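Long-range contact in Fe-regulated protein B (Neisseria meningitidis, PDB 4AIP), which is an iron-regulated, TonB-dependent transporter that takes up iron across the outer membrane, probably with siderophore uptake activity: residues B[611-623]-B[659-671]. Numbering follows the deposited sequence.
Sequences PRFYDTHKDKLLS and QKATGSILAAGQK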
loop_
_atom_site.group_PDB
_atom_site.type_symbol
_atom_site.label_atom_id
_atom_site.label_comp_id
_atom_site.label_asym_id
_atom_site.label_seq_id
_atom_site.Cartn_x
_atom_site.Cartn_y
_atom_site.Cartn_z
ATOM N N PRO B 611 39.834 -5.000 -19.440
ATOM C CA PRO B 611 40.146 -5.281 -18.044
ATOM C C PRO B 611 40.710 -6.664 -17.887
ATOM O O PRO B 611 40.089 -7.638 -18.383
ATOM C CB PRO B 611 38.761 -5.229 -17.317
ATOM C CG PRO B 611 37.693 -5.204 -18.459
ATOM C CD PRO B 611 38.399 -4.685 -19.663
ATOM N N ARG B 612 41.839 -6.723 -17.166
ATOM C CA ARG B 612 42.558 -7.960 -16.873
ATOM C C ARG B 612 43.003 -8.122 -15.423
ATOM O O ARG B 612 43.607 -7.214 -14.825
ATOM C CB ARG B 612 43.782 -8.105 -17.812
ATOM C CG ARG B 612 43.418 -8.471 -19.269
ATOM C CD ARG B 612 42.548 -9.769 -19.323
ATOM N NE ARG B 612 42.229 -10.084 -20.720
ATOM C CZ ARG B 612 41.171 -9.631 -21.373
ATOM N NH1 ARG B 612 40.272 -8.854 -20.763
ATOM N NH2 ARG B 612 41.018 -9.939 -22.642
ATOM N N PHE B 613 42.727 -9.317 -14.901
ATOM C CA PHE B 613 42.924 -9.677 -13.517
ATOM C C PHE B 613 43.967 -10.809 -13.431
ATOM O O PHE B 613 43.757 -11.923 -13.914
ATOM C CB PHE B 613 41.571 -10.078 -12.902
ATOM C CG PHE B 613 40.665 -8.923 -12.667
ATOM C CD1 PHE B 613 40.158 -8.188 -13.734
ATOM C CD2 PHE B 613 40.368 -8.520 -11.395
ATOM C CE1 PHE B 613 39.351 -7.079 -13.530
ATOM C CE2 PHE B 613 39.562 -7.436 -11.177
ATOM C CZ PHE B 613 39.051 -6.710 -12.249
ATOM N N TYR B 614 45.090 -10.475 -12.810
ATOM C CA TYR B 614 46.276 -11.294 -12.752
ATOM C C TYR B 614 46.416 -11.874 -11.371
ATOM O O TYR B 614 46.639 -11.138 -10.429
ATOM C CB TYR B 614 47.465 -10.436 -13.045
ATOM C CG TYR B 614 47.506 -10.011 -14.469
ATOM C CD1 TYR B 614 48.077 -10.838 -15.462
ATOM C CD2 TYR B 614 46.975 -8.794 -14.857
ATOM C CE1 TYR B 614 48.098 -10.450 -16.804
ATOM C CE2 TYR B 614 46.978 -8.392 -16.202
ATOM C CZ TYR B 614 47.530 -9.226 -17.156
ATOM O OH TYR B 614 47.543 -8.794 -18.451
ATOM N N ASP B 615 46.227 -13.183 -11.252
ATOM C CA ASP B 615 46.318 -13.903 -9.995
ATOM C C ASP B 615 47.763 -14.048 -9.588
ATOM O O ASP B 615 48.626 -14.352 -10.440
ATOM C CB ASP B 615 45.735 -15.306 -10.179
ATOM C CG ASP B 615 44.268 -15.374 -9.846
ATOM O OD1 ASP B 615 43.927 -15.449 -8.640
ATOM O OD2 ASP B 615 43.470 -15.342 -10.804
ATOM N N THR B 616 48.006 -13.899 -8.282
ATOM C CA THR B 616 49.339 -13.719 -7.708
ATOM C C THR B 616 49.541 -14.658 -6.525
ATOM O O THR B 616 50.669 -14.831 -5.983
ATOM C CB THR B 616 49.487 -12.232 -7.300
ATOM O OG1 THR B 616 50.230 -11.545 -8.317
ATOM C CG2 THR B 616 50.140 -12.032 -5.956
ATOM N N HIS B 617 48.434 -15.289 -6.174
ATOM C CA HIS B 617 48.263 -16.058 -4.961
ATOM C C HIS B 617 48.111 -17.529 -5.333
ATOM O O HIS B 617 47.444 -17.861 -6.316
ATOM C CB HIS B 617 47.013 -15.523 -4.259
ATOM C CG HIS B 617 46.810 -16.082 -2.907
ATOM N ND1 HIS B 617 46.230 -17.311 -2.701
ATOM C CD2 HIS B 617 47.138 -15.602 -1.688
ATOM C CE1 HIS B 617 46.197 -17.563 -1.406
ATOM N NE2 HIS B 617 46.750 -16.545 -0.773
ATOM N N LYS B 618 48.733 -18.420 -4.568
ATOM C CA LYS B 618 48.891 -19.826 -4.993
ATOM C C LYS B 618 47.558 -20.526 -5.178
ATOM O O LYS B 618 47.462 -21.490 -5.954
ATOM C CB LYS B 618 49.740 -20.627 -4.014
ATOM C CG LYS B 618 48.972 -21.214 -2.803
ATOM C CD LYS B 618 49.926 -21.553 -1.645
ATOM C CE LYS B 618 50.593 -20.267 -1.084
ATOM N NZ LYS B 618 51.664 -20.480 -0.032
ATOM N N ASP B 619 46.534 -20.039 -4.476
ATOM C CA ASP B 619 45.203 -20.659 -4.553
ATOM C C ASP B 619 44.260 -19.957 -5.532
ATOM O O ASP B 619 43.048 -20.210 -5.538
ATOM C CB ASP B 619 44.631 -20.825 -3.146
ATOM C CG ASP B 619 45.394 -21.899 -2.347
ATOM O OD1 ASP B 619 45.465 -23.038 -2.883
ATOM O OD2 ASP B 619 45.942 -21.614 -1.237
ATOM N N LYS B 620 44.876 -19.136 -6.390
ATOM C CA LYS B 620 44.225 -18.261 -7.406
ATOM C C LYS B 620 42.827 -17.792 -6.993
ATOM O O LYS B 620 41.834 -18.428 -7.299
ATOM C CB LYS B 620 44.262 -18.878 -8.834
ATOM C CG LYS B 620 45.690 -19.369 -9.294
ATOM C CD LYS B 620 45.926 -19.426 -10.838
ATOM C CE LYS B 620 47.388 -18.912 -11.212
ATOM N NZ LYS B 620 47.964 -19.301 -12.592
ATOM N N LEU B 621 42.767 -16.693 -6.260
ATOM C CA LEU B 621 41.495 -16.309 -5.636
ATOM C C LEU B 621 40.720 -15.152 -6.335
ATOM O O LEU B 621 39.637 -14.778 -5.877
ATOM C CB LEU B 621 41.734 -15.960 -4.165
ATOM C CG LEU B 621 42.284 -17.037 -3.238
ATOM C CD1 LEU B 621 42.876 -16.332 -2.082
ATOM C CD2 LEU B 621 41.222 -18.058 -2.806
ATOM N N LEU B 622 41.274 -14.578 -7.409
ATOM C CA LEU B 622 40.550 -13.586 -8.203
ATOM C C LEU B 622 39.295 -14.176 -8.912
ATOM O O LEU B 622 39.158 -15.400 -9.057
ATOM C CB LEU B 622 41.484 -12.858 -9.188
ATOM C CG LEU B 622 42.599 -11.969 -8.628
ATOM C CD1 LEU B 622 43.083 -10.920 -9.649
ATOM C CD2 LEU B 622 42.198 -11.282 -7.340
ATOM N N SER B 623 38.390 -13.288 -9.334
ATOM C CA SER B 623 37.061 -13.680 -9.745
ATOM C C SER B 623 36.574 -12.996 -11.021
ATOM O O SER B 623 36.887 -11.831 -11.313
ATOM C CB SER B 623 36.072 -13.420 -8.624
ATOM O OG SER B 623 35.238 -14.548 -8.450
ATOM N N GLN B 659 30.142 -5.114 -30.665
ATOM C CA GLN B 659 30.818 -6.204 -31.359
ATOM C C GLN B 659 31.055 -7.436 -30.503
ATOM O O GLN B 659 30.942 -7.429 -29.263
ATOM C CB GLN B 659 32.184 -5.739 -31.851
ATOM C CG GLN B 659 32.095 -4.762 -32.998
ATOM C CD GLN B 659 33.453 -4.158 -33.299
ATOM O OE1 GLN B 659 33.569 -2.976 -33.623
ATOM N NE2 GLN B 659 34.485 -4.965 -33.172
ATOM N N LYS B 660 31.372 -8.503 -31.221
ATOM C CA LYS B 660 31.689 -9.799 -30.645
ATOM C C LYS B 660 32.889 -9.614 -29.730
ATOM O O LYS B 660 33.816 -8.851 -30.043
ATOM C CB LYS B 660 32.047 -10.785 -31.763
ATOM C CG LYS B 660 32.164 -12.231 -31.293
ATOM C CD LYS B 660 33.269 -12.911 -32.079
ATOM C CE LYS B 660 33.278 -14.371 -31.778
ATOM N NZ LYS B 660 33.765 -15.147 -32.976
ATOM N N ALA B 661 32.845 -10.299 -28.593
ATOM C CA ALA B 661 33.870 -10.183 -27.547
ATOM C C ALA B 661 34.316 -11.567 -27.270
ATOM O O ALA B 661 33.514 -12.503 -27.469
ATOM C CB ALA B 661 33.282 -9.566 -26.258
ATOM N N THR B 662 35.534 -11.676 -26.731
ATOM C CA THR B 662 36.260 -12.935 -26.526
ATOM C C THR B 662 37.071 -12.804 -25.212
ATOM O O THR B 662 37.715 -11.763 -24.949
ATOM C CB THR B 662 37.278 -13.207 -27.753
ATOM O OG1 THR B 662 36.586 -13.744 -28.908
ATOM C CG2 THR B 662 38.312 -14.174 -27.392
ATOM N N GLY B 663 37.066 -13.852 -24.379
ATOM C CA GLY B 663 38.034 -13.913 -23.297
ATOM C C GLY B 663 37.510 -13.458 -21.947
ATOM O O GLY B 663 36.634 -12.557 -21.835
ATOM N N SER B 664 38.013 -14.129 -20.925
ATOM C CA SER B 664 37.706 -13.814 -19.557
ATOM C C SER B 664 38.436 -12.543 -19.113
ATOM O O SER B 664 39.404 -12.119 -19.746
ATOM C CB SER B 664 38.147 -14.952 -18.659
ATOM O OG SER B 664 37.917 -14.582 -17.320
ATOM N N ILE B 665 37.956 -11.932 -18.033
ATOM C CA ILE B 665 38.705 -10.869 -17.421
ATOM C C ILE B 665 39.922 -11.425 -16.682
ATOM O O ILE B 665 40.885 -10.677 -16.493
ATOM C CB ILE B 665 37.848 -9.915 -16.540
ATOM C CG1 ILE B 665 37.414 -10.569 -15.240
ATOM C CG2 ILE B 665 36.685 -9.431 -17.335
ATOM C CD1 ILE B 665 36.508 -9.751 -14.417
ATOM N N LEU B 666 39.901 -12.708 -16.294
ATOM C CA LEU B 666 41.050 -13.331 -15.606
ATOM C C LEU B 666 42.114 -13.796 -16.621
ATOM O O LEU B 666 41.874 -14.718 -17.415
ATOM C CB LEU B 666 40.589 -14.511 -14.732
ATOM C CG LEU B 666 39.509 -14.361 -13.643
ATOM C CD1 LEU B 666 39.172 -15.719 -13.075
ATOM C CD2 LEU B 666 39.892 -13.418 -12.502
ATOM N N ALA B 667 43.284 -13.159 -16.609
ATOM C CA ALA B 667 44.407 -13.514 -17.529
ATOM C C ALA B 667 44.742 -15.026 -17.623
ATOM O O ALA B 667 45.186 -15.521 -18.660
ATOM C CB ALA B 667 45.635 -12.761 -17.142
ATOM N N ALA B 668 44.523 -15.732 -16.520
ATOM C CA ALA B 668 44.688 -17.156 -16.492
ATOM C C ALA B 668 43.390 -17.883 -16.905
ATOM O O ALA B 668 43.379 -19.102 -16.971
ATOM C CB ALA B 668 45.198 -17.604 -15.094
ATOM N N GLY B 669 42.313 -17.162 -17.207
ATOM C CA GLY B 669 41.036 -17.798 -17.546
ATOM C C GLY B 669 40.139 -18.226 -16.375
ATOM O O GLY B 669 40.582 -18.388 -15.220
ATOM N N GLN B 670 38.865 -18.423 -16.681
ATOM C CA GLN B 670 37.841 -18.720 -15.689
ATOM C C GLN B 670 37.314 -20.170 -15.799
ATOM O O GLN B 670 37.398 -20.803 -16.857
ATOM C CB GLN B 670 36.703 -17.661 -15.756
ATOM C CG GLN B 670 35.990 -17.575 -17.101
ATOM C CD GLN B 670 34.955 -16.461 -17.210
ATOM O OE1 GLN B 670 35.285 -15.276 -17.369
ATOM N NE2 GLN B 670 33.693 -16.851 -17.207
ATOM N N LYS B 671 36.774 -20.696 -14.702
ATOM C CA LYS B 671 36.361 -22.098 -14.690
ATOM C C LYS B 671 34.857 -22.292 -14.563
ATOM O O LYS B 671 34.099 -21.383 -14.888
ATOM C CB LYS B 671 37.158 -22.892 -13.649
ATOM C CG LYS B 671 38.507 -23.389 -14.183
ATOM C CD LYS B 671 39.492 -23.689 -13.077
ATOM C CE LYS B 671 40.641 -24.530 -13.622
ATOM N NZ LYS B 671 41.836 -24.547 -12.713
HETATM O O HOH W 1 43.988 -14.844 -13.830
#
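Phe613 and Leu666 form a single beta bridge, held by two backbone hydrogen bonds: Phe613 N gives to Ile665 O (2.8 Å) and Ala667 N to Phe613 O (3.0 Å). A water donates to Phe613 O and Asp615 OD2 and accepts from Ala668 N. Asp615 OD1 holds Leu622 N directly, whereas OD2 reaches the type I turn 666-669 through that water. Gly669 suits the turn's end, since at phi 83° a side chain would jam against the preceding carbonyl O.

Buried, apolar Ile665 runs alongside Phe613, its CD1 over one ring face; chi1 of 72° sets CG1 within 3.9 Å of Phe613 CD1. Branched Leu666 sends CD2 to Phe613 CB and Leu622 CB, wedging it against Ser623 N (3.5 Å). Small Ala667 fits its CB close to Tyr614 CE1.

Ser664 O sits over the centre of one Arg612 guanidinium face, without a hydrogen bond, while NH1 bonds in the guanidinium plane to Pro611 O and also to Gln631 OE1. Ser664's short hydroxyl accepts from Leu666 N in an ST turn and donates to Gln670 OE1.

The loop after strand 649-662 thus reaches past strand 635-644 to bridge the end of strand 600-615, among the long, probably extracellular loops of a TonB-dependent receptor beta-barrel.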